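Local structure of ABC-type phosphate transport system, periplasmic component (Lactobacillus brevis, 4ECF) at residues V74-A79 against A222-V227; L236-G241 against P245-V250. The protein probably serves as the solute-binding component of a PstSACB-type ABC importer, capturing phosphate outside the cytoplasmic membrane for transport into the cell. One frame throughout, in Å; residues are numbered along the deposited sequence.

Contacts 1 and 2 follow one another along the chain, and their centres lie about 14 Å apart. The first sets helix 218-228 against strand 73-87; the next helix, 230-239, then leads into contact 2, where its last turn meets the short 3-10 segment 245-247. The two also touch directly: P245 CG packs 3.7 Å from A79 N, and V237 CG1 lies 4.2 Å from A79 CB, so the end of segment 74-79 abuts both sides of contact 2. Contact 1 is largely buried, while contact 2 is a polar contact at the surface. Both are best read as packing within the binding-protein fold: one joins a helix to the sheet, the other a helix end to the 3-10 segment after it.

Contact 1 (V74-A79 against A222-V227); sequences VDHRVA and AFITYV
I224 covers one face of the H76 imidazole: its CD1 lies 4.1 Å from the ring centroid and 16° off the ring normal, a CH-pi contact displaced toward the rim. The second branch of I224 also takes part, with CG2 3.8 Å from H76 CG. This methyl is anti to the backbone N, while CG1 turns the other way (chi1 -66°) and carries CD1 over the ring, so a beta-branched residue meets the histidine at two points. One helical turn on, V227 CG1 packs 3.8 Å from V78 CB, two compact valines filling the narrower approach of helix to strand.

The turn of the imidazole is held by a hydrogen bond between H76 ND1 and the carbonyl O of L210, on neighbouring strand 205-213; histidine thus offers its pi face to an isoleucine methyl while its ring nitrogen ND1 bonds to the neighbouring strand. With an alanine here, I224 CD1 would probably lose the surface it rests on, and L210 O its imidazole partner. Farther out, Q233 NE2 hydrogen-bonds to both V78 O and V227 O, tying strand to helix beside the valines, while V227 also touches A21 of helix 15-28. Such a helix laid by apolar side chains against a mixed beta-sheet is characteristic of the alpha/beta fold of periplasmic binding proteins.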
ATOM      1  N   VAL A  74     -16.562  -3.145  10.410  1.00 18.56           N
ATOM      2  CA  VAL A  74     -17.290  -3.043   9.147  1.00 17.37           C
ATOM      3  C   VAL A  74     -16.339  -2.525   8.058  1.00 17.44           C
ATOM      4  O   VAL A  74     -15.778  -1.441   8.167  1.00 19.10           O
ATOM      5  CB  VAL A  74     -18.521  -2.139   9.227  1.00 20.75           C
ATOM      6  CG1 VAL A  74     -19.237  -2.060   7.886  1.00 20.53           C
ATOM      7  CG2 VAL A  74     -19.481  -2.670  10.309  1.00 18.66           C
ATOM      8  N   ASP A  75     -16.181  -3.334   7.021  1.00 16.78           N
ATOM      9  CA  ASP A  75     -15.332  -3.052   5.879  1.00 17.32           C
ATOM     10  C   ASP A  75     -15.955  -2.032   4.931  1.00 16.89           C
ATOM     11  O   ASP A  75     -17.183  -2.006   4.738  1.00 18.38           O
ATOM     12  CB  ASP A  75     -15.044  -4.384   5.139  1.00 19.04           C
ATOM     13  CG  ASP A  75     -13.898  -4.278   4.149  1.00 23.93           C
ATOM     14  OD1 ASP A  75     -13.146  -3.288   4.233  1.00 18.80           O
ATOM     15  OD2 ASP A  75     -13.755  -5.189   3.300  1.00 24.55           O
ATOM     16  N   HIS A  76     -15.110  -1.204   4.340  1.00 16.06           N
ATOM     17  CA  HIS A  76     -15.509  -0.325   3.229  1.00 17.45           C
ATOM     18  C   HIS A  76     -14.343  -0.243   2.301  1.00 18.04           C
ATOM     19  O   HIS A  76     -13.290   0.280   2.667  1.00 19.63           O
ATOM     20  CB  HIS A  76     -15.873   1.086   3.683  1.00 16.49           C
ATOM     21  CG  HIS A  76     -16.870   1.141   4.824  1.00 15.79           C
ATOM     22  ND1 HIS A  76     -16.507   1.009   6.128  1.00 17.50           N
ATOM     23  CD2 HIS A  76     -18.237   1.303   4.800  1.00 17.70           C
ATOM     24  CE1 HIS A  76     -17.607   1.104   6.904  1.00 16.10           C
ATOM     25  NE2 HIS A  76     -18.675   1.289   6.091  1.00 17.05           N
ATOM     26  N   ARG A  77     -14.442  -0.880   1.156  1.00 16.80           N
ATOM     27  CA  ARG A  77     -13.352  -0.816   0.175  1.00 16.23           C
ATOM     28  C   ARG A  77     -13.488   0.416  -0.701  1.00 16.98           C
ATOM     29  O   ARG A  77     -14.610   0.756  -1.116  1.00 17.93           O
ATOM     30  CB  ARG A  77     -13.246  -2.108  -0.634  1.00 16.35           C
ATOM     31  CG  ARG A  77     -12.521  -3.213   0.106  1.00 19.79           C
ATOM     32  CD  ARG A  77     -12.367  -4.467  -0.729  1.00 19.49           C
ATOM     33  NE  ARG A  77     -13.597  -5.268  -0.782  1.00 20.01           N
ATOM     34  CZ  ARG A  77     -13.691  -6.386  -1.480  1.00 19.54           C
ATOM     35  NH1 ARG A  77     -12.669  -6.790  -2.225  1.00 21.02           N
ATOM     36  NH2 ARG A  77     -14.804  -7.092  -1.451  1.00 20.16           N
ATOM     37  N   VAL A  78     -12.369   1.096  -0.984  1.00 16.39           N
ATOM     38  CA  VAL A  78     -12.396   2.399  -1.640  1.00 14.85           C
ATOM     39  C   VAL A  78     -11.482   2.512  -2.842  1.00 17.01           C
ATOM     40  O   VAL A  78     -11.583   3.452  -3.608  1.00 19.58           O
ATOM     41  CB  VAL A  78     -12.088   3.510  -0.609  1.00 14.31           C
ATOM     42  CG1 VAL A  78     -13.083   3.474   0.553  1.00 16.47           C
ATOM     43  CG2 VAL A  78     -10.641   3.477  -0.091  1.00 16.15           C
ATOM     44  N   ALA A  79     -10.588   1.543  -3.017  1.00 17.60           N
ATOM     45  CA  ALA A  79      -9.557   1.671  -4.052  1.00 16.48           C
ATOM     46  C   ALA A  79      -8.772   0.366  -4.099  1.00 16.87           C
ATOM     47  O   ALA A  79      -8.909  -0.487  -3.209  1.00 17.02           O
ATOM     48  CB  ALA A  79      -8.619   2.830  -3.724  1.00 18.30           C
ATOM     49  N   ALA A 222     -20.553   9.973   6.451  1.00 16.29           N
ATOM     50  CA  ALA A 222     -20.586  10.892   5.337  1.00 17.04           C
ATOM     51  C   ALA A 222     -19.294  10.914   4.545  1.00 16.97           C
ATOM     52  O   ALA A 222     -19.308  10.925   3.316  1.00 19.24           O
ATOM     53  CB  ALA A 222     -20.964  12.300   5.794  1.00 16.88           C
ATOM     54  N   PHE A 223     -18.157  10.919   5.244  1.00 16.29           N
ATOM     55  CA  PHE A 223     -16.888  10.935   4.563  1.00 16.02           C
ATOM     56  C   PHE A 223     -16.646   9.651   3.763  1.00 16.03           C
ATOM     57  O   PHE A 223     -16.159   9.697   2.621  1.00 16.17           O
ATOM     58  CB  PHE A 223     -15.774  11.144   5.573  1.00 15.80           C
ATOM     59  CG  PHE A 223     -14.392  11.129   4.994  1.00 14.79           C
ATOM     60  CD1 PHE A 223     -14.038  11.998   3.982  1.00 17.58           C
ATOM     61  CD2 PHE A 223     -13.424  10.295   5.521  1.00 16.38           C
ATOM     62  CE1 PHE A 223     -12.761  12.009   3.475  1.00 17.46           C
ATOM     63  CE2 PHE A 223     -12.142  10.318   5.027  1.00 17.53           C
ATOM     64  CZ  PHE A 223     -11.808  11.173   4.003  1.00 17.19           C
ATOM     65  N   ILE A 224     -16.909   8.504   4.376  1.00 15.13           N
ATOM     66  CA  ILE A 224     -16.751   7.244   3.632  1.00 14.99           C
ATOM     67  C   ILE A 224     -17.634   7.228   2.375  1.00 17.13           C
ATOM     68  O   ILE A 224     -17.146   6.879   1.256  1.00 17.56           O
ATOM     69  CB  ILE A 224     -16.955   6.014   4.554  1.00 15.39           C
ATOM     70  CG1 ILE A 224     -15.849   5.944   5.605  1.00 16.49           C
ATOM     71  CG2 ILE A 224     -16.960   4.726   3.723  1.00 17.03           C
ATOM     72  CD1 ILE A 224     -16.177   4.928   6.672  1.00 17.09           C
ATOM     73  N   THR A 225     -18.901   7.614   2.513  1.00 17.67           N
ATOM     74  CA  THR A 225     -19.797   7.738   1.365  1.00 20.34           C
ATOM     75  C   THR A 225     -19.174   8.640   0.260  1.00 20.05           C
ATOM     76  O   THR A 225     -19.146   8.287  -0.918  1.00 18.83           O
ATOM     77  CB  THR A 225     -21.125   8.275   1.818  1.00 21.72           C
ATOM     78  OG1 THR A 225     -21.715   7.315   2.709  1.00 20.72           O
ATOM     79  CG2 THR A 225     -22.054   8.560   0.629  1.00 20.62           C
ATOM     80  N   TYR A 226     -18.599   9.766   0.684  1.00 17.68           N
ATOM     81  CA  TYR A 226     -17.930  10.689  -0.235  1.00 18.30           C
ATOM     82  C   TYR A 226     -16.756  10.058  -0.966  1.00 17.37           C
ATOM     83  O   TYR A 226     -16.677  10.131  -2.186  1.00 18.68           O
ATOM     84  CB  TYR A 226     -17.507  11.946   0.540  1.00 17.91           C
ATOM     85  CG  TYR A 226     -16.853  13.029  -0.262  1.00 18.42           C
ATOM     86  CD1 TYR A 226     -17.603  14.021  -0.882  1.00 20.64           C
ATOM     87  CD2 TYR A 226     -15.485  13.148  -0.287  1.00 19.13           C
ATOM     88  CE1 TYR A 226     -16.989  15.047  -1.565  1.00 21.35           C
ATOM     89  CE2 TYR A 226     -14.871  14.201  -0.969  1.00 20.25           C
ATOM     90  CZ  TYR A 226     -15.621  15.129  -1.586  1.00 22.58           C
ATOM     91  OH  TYR A 226     -15.019  16.175  -2.278  1.00 27.58           O
ATOM     92  N   VAL A 227     -15.872   9.356  -0.234  1.00 17.20           N
ATOM     93  CA  VAL A 227     -14.734   8.710  -0.834  1.00 16.91           C
ATOM     94  C   VAL A 227     -15.180   7.625  -1.846  1.00 18.42           C
ATOM     95  O   VAL A 227     -14.590   7.497  -2.886  1.00 18.22           O
ATOM     96  CB  VAL A 227     -13.802   8.082   0.231  1.00 16.11           C
ATOM     97  CG1 VAL A 227     -12.701   7.272  -0.419  1.00 18.82           C
ATOM     98  CG2 VAL A 227     -13.227   9.152   1.152  1.00 17.73           C
TER

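Contact 2 (L236-G241 against P245-V250); sequences LVRQLG and PDQMLV
R238 and Q247 face each other across a backbone separation of 9.9 Å, measured from R238 CA to Q247 CA, wide enough that long side chains must span it. They reach out from opposite directions and overlap as flat groups: the Q247 amide stacks on one face of the R238 guanidinium, the two planes only 11° apart, with Q247 CD 3.7 Å above the guanidinium plane and offset toward its rim. The R238 chain is extended from CG to NE, and that of Q247 continues extended beyond CG, which brings the two ends together.

D246 supplies the opposite charge. Its CG sits between the backbone N and the carbonyl carbon, turning the carboxylate back toward the arginine, and D246 OD2 forms a salt bridge of 3.2 Å with R238 NH2. The carboxylate approaches the guanidinium obliquely, planes 35° apart, and NH2 is the guanidinium atom nearest to it. Q247 is steadied independently: NE2 hydrogen-bonds to E194 OE2, and OE1 to S244 N. A glutamine suits this place because its amide can accept one bond, donate another and still lie flat against the cation.

After the last turn the chain leaves helical geometry at G241, whose N bonds to R238 O at 3.2 Å; glycine readily takes the positive phi (103°) required. On the other side, M248 N returns to P245 O, closing the 3-10 turn. Helix 230-239 thus terminates in a Schellman motif, and from its last turn R238 reaches the following 3-10 segment through a surface salt bridge and an amide stack.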
ATOM      1  N   LEU A 236     -10.265  11.935  -8.062  1.00 34.91           N
ATOM      2  CA  LEU A 236      -9.164  12.013  -7.122  1.00 29.09           C
ATOM      3  C   LEU A 236      -8.446  10.669  -6.956  1.00 28.35           C
ATOM      4  O   LEU A 236      -7.216  10.595  -6.912  1.00 29.20           O
ATOM      5  CB  LEU A 236      -9.727  12.524  -5.790  1.00 35.21           C
ATOM      6  CG  LEU A 236      -8.834  13.196  -4.753  1.00 32.50           C
ATOM      7  CD1 LEU A 236      -8.162  14.397  -5.398  1.00 31.17           C
ATOM      8  CD2 LEU A 236      -9.686  13.622  -3.552  1.00 27.87           C
ATOM      9  N   VAL A 237      -9.221   9.587  -6.898  1.00 26.48           N
ATOM     10  CA  VAL A 237      -8.659   8.245  -6.705  1.00 25.05           C
ATOM     11  C   VAL A 237      -7.622   7.921  -7.778  1.00 24.83           C
ATOM     12  O   VAL A 237      -6.480   7.575  -7.494  1.00 26.45           O
ATOM     13  CB  VAL A 237      -9.818   7.191  -6.586  1.00 22.05           C
ATOM     14  CG1 VAL A 237      -9.299   5.764  -6.717  1.00 25.10           C
ATOM     15  CG2 VAL A 237     -10.570   7.433  -5.297  1.00 23.25           C
ATOM     16  N   ARG A 238      -8.022   8.124  -9.034  1.00 27.44           N
ATOM     17  CA  ARG A 238      -7.162   7.910 -10.185  1.00 30.15           C
ATOM     18  C   ARG A 238      -5.978   8.894 -10.275  1.00 29.30           C
ATOM     19  O   ARG A 238      -4.869   8.513 -10.590  1.00 31.70           O
ATOM     20  CB  ARG A 238      -8.024   7.944 -11.468  1.00 36.06           C
ATOM     21  CG  ARG A 238      -9.360   7.209 -11.306  1.00 42.04           C
ATOM     22  CD  ARG A 238     -10.015   6.835 -12.627  1.00 47.14           C
ATOM     23  NE  ARG A 238     -11.327   6.179 -12.443  1.00 41.13           N
ATOM     24  CZ  ARG A 238     -12.010   5.579 -13.425  1.00 51.97           C
ATOM     25  NH1 ARG A 238     -11.506   5.530 -14.661  1.00 62.36           N
ATOM     26  NH2 ARG A 238     -13.195   5.010 -13.182  1.00 45.33           N
ATOM     27  N   GLN A 239      -6.214  10.174  -9.971  1.00 32.35           N
ATOM     28  CA  GLN A 239      -5.123  11.162  -9.993  1.00 38.38           C
ATOM     29  C   GLN A 239      -3.970  10.844  -9.069  1.00 36.72           C
ATOM     30  O   GLN A 239      -2.828  11.160  -9.364  1.00 36.62           O
ATOM     31  CB  GLN A 239      -5.610  12.533  -9.556  1.00 40.13           C
ATOM     32  CG  GLN A 239      -6.579  13.236 -10.455  1.00 47.51           C
ATOM     33  CD  GLN A 239      -7.239  14.375  -9.691  1.00 59.88           C
ATOM     34  OE1 GLN A 239      -6.587  15.090  -8.896  1.00 55.82           O
ATOM     35  NE2 GLN A 239      -8.529  14.517  -9.880  1.00 39.86           N
ATOM     36  N   LEU A 240      -4.253  10.250  -7.912  1.00 29.14           N
ATOM     37  CA  LEU A 240      -3.213   9.984  -6.943  1.00 32.82           C
ATOM     38  C   LEU A 240      -2.521   8.629  -7.133  1.00 28.65           C
ATOM     39  O   LEU A 240      -1.723   8.221  -6.301  1.00 36.63           O
ATOM     40  CB  LEU A 240      -3.797  10.121  -5.514  1.00 32.57           C
ATOM     41  CG  LEU A 240      -4.143  11.556  -5.102  1.00 35.99           C
ATOM     42  CD1 LEU A 240      -4.986  11.579  -3.838  1.00 35.66           C
ATOM     43  CD2 LEU A 240      -2.863  12.360  -4.901  1.00 42.99           C
ATOM     44  N   GLY A 241      -2.855   7.907  -8.199  1.00 30.89           N
ATOM     45  CA  GLY A 241      -2.150   6.693  -8.525  1.00 32.28           C
ATOM     46  C   GLY A 241      -2.849   5.396  -8.196  1.00 31.76           C
ATOM     47  O   GLY A 241      -2.347   4.342  -8.550  1.00 36.43           O
ATOM     48  N   PRO A 245     -12.089   0.616  -7.781  1.00 20.47           N
ATOM     49  CA  PRO A 245     -12.372  -0.819  -7.938  1.00 20.95           C
ATOM     50  C   PRO A 245     -13.125  -1.228  -9.213  1.00 21.12           C
ATOM     51  O   PRO A 245     -12.879  -2.311  -9.727  1.00 21.98           O
ATOM     52  CB  PRO A 245     -13.158  -1.143  -6.642  1.00 22.20           C
ATOM     53  CG  PRO A 245     -12.606  -0.165  -5.660  1.00 21.91           C
ATOM     54  CD  PRO A 245     -12.571   1.095  -6.464  1.00 21.99           C
ATOM     55  N   ASP A 246     -13.970  -0.354  -9.758  1.00 22.44           N
ATOM     56  CA  ASP A 246     -14.657  -0.621 -11.024  1.00 24.23           C
ATOM     57  C   ASP A 246     -13.734  -0.723 -12.250  1.00 24.38           C
ATOM     58  O   ASP A 246     -14.186  -1.145 -13.292  1.00 26.12           O
ATOM     59  CB  ASP A 246     -15.632   0.516 -11.329  1.00 30.04           C
ATOM     60  CG  ASP A 246     -14.899   1.814 -11.631  1.00 33.50           C
ATOM     61  OD1 ASP A 246     -14.475   2.472 -10.663  1.00 47.69           O
ATOM     62  OD2 ASP A 246     -14.723   2.171 -12.821  1.00 50.60           O
ATOM     63  N   GLN A 247     -12.477  -0.290 -12.133  1.00 21.99           N
ATOM     64  CA  GLN A 247     -11.507  -0.467 -13.219  1.00 22.31           C
ATOM     65  C   GLN A 247     -10.962  -1.899 -13.269  1.00 21.21           C
ATOM     66  O   GLN A 247     -10.420  -2.330 -14.291  1.00 23.91           O
ATOM     67  CB  GLN A 247     -10.338   0.477 -12.990  1.00 24.15           C
ATOM     68  CG  GLN A 247     -10.658   1.945 -13.135  1.00 25.98           C
ATOM     69  CD  GLN A 247      -9.405   2.767 -12.965  1.00 32.78           C
ATOM     70  OE1 GLN A 247      -9.193   3.372 -11.938  1.00 25.48           O
ATOM     71  NE2 GLN A 247      -8.527   2.733 -13.967  1.00 41.93           N
HETATM   72  N   MSE A 248     -11.073  -2.645 -12.166  1.00 22.32           N
HETATM   73  CA  MSE A 248     -10.521  -3.999 -12.096  1.00 22.41           C
HETATM   74  C   MSE A 248     -11.217  -4.951 -13.046  1.00 24.14           C
HETATM   75  O   MSE A 248     -12.448  -4.938 -13.169  1.00 24.10           O
HETATM   76  CB  MSE A 248     -10.576  -4.543 -10.644  1.00 25.02           C
HETATM   77  CG  MSE A 248      -9.673  -3.805  -9.613  1.00 17.93           C
HETATM   78 SE   MSE A 248      -7.842  -3.549 -10.098  0.75 16.67          SE
HETATM   79  CE  MSE A 248      -7.314  -5.213  -9.709  1.00 16.08           C
ATOM     80  N   LEU A 249     -10.416  -5.751 -13.736  1.00 22.92           N
ATOM     81  CA  LEU A 249     -10.895  -6.767 -14.665  1.00 21.93           C
ATOM     82  C   LEU A 249     -10.744  -8.146 -14.053  1.00 26.65           C
ATOM     83  O   LEU A 249     -10.973  -9.165 -14.731  1.00 30.17           O
ATOM     84  CB  LEU A 249     -10.146  -6.654 -15.998  1.00 23.70           C
ATOM     85  CG  LEU A 249     -10.414  -5.356 -16.768  1.00 24.87           C
ATOM     86  CD1 LEU A 249      -9.524  -5.319 -17.998  1.00 30.77           C
ATOM     87  CD2 LEU A 249     -11.853  -5.189 -17.238  1.00 27.22           C
ATOM     88  N   VAL A 250     -10.299  -8.180 -12.797  1.00 23.73           N
ATOM     89  CA  VAL A 250     -10.238  -9.390 -11.997  1.00 21.93           C
ATOM     90  C   VAL A 250     -10.752  -9.075 -10.589  1.00 22.59           C
ATOM     91  O   VAL A 250     -10.829  -7.911 -10.195  1.00 24.07           O
ATOM     92  CB  VAL A 250      -8.808  -9.969 -11.887  1.00 24.38           C
ATOM     93  CG1 VAL A 250      -8.238 -10.273 -13.266  1.00 30.40           C
ATOM     94  CG2 VAL A 250      -7.896  -9.008 -11.155  1.00 24.39           C
TER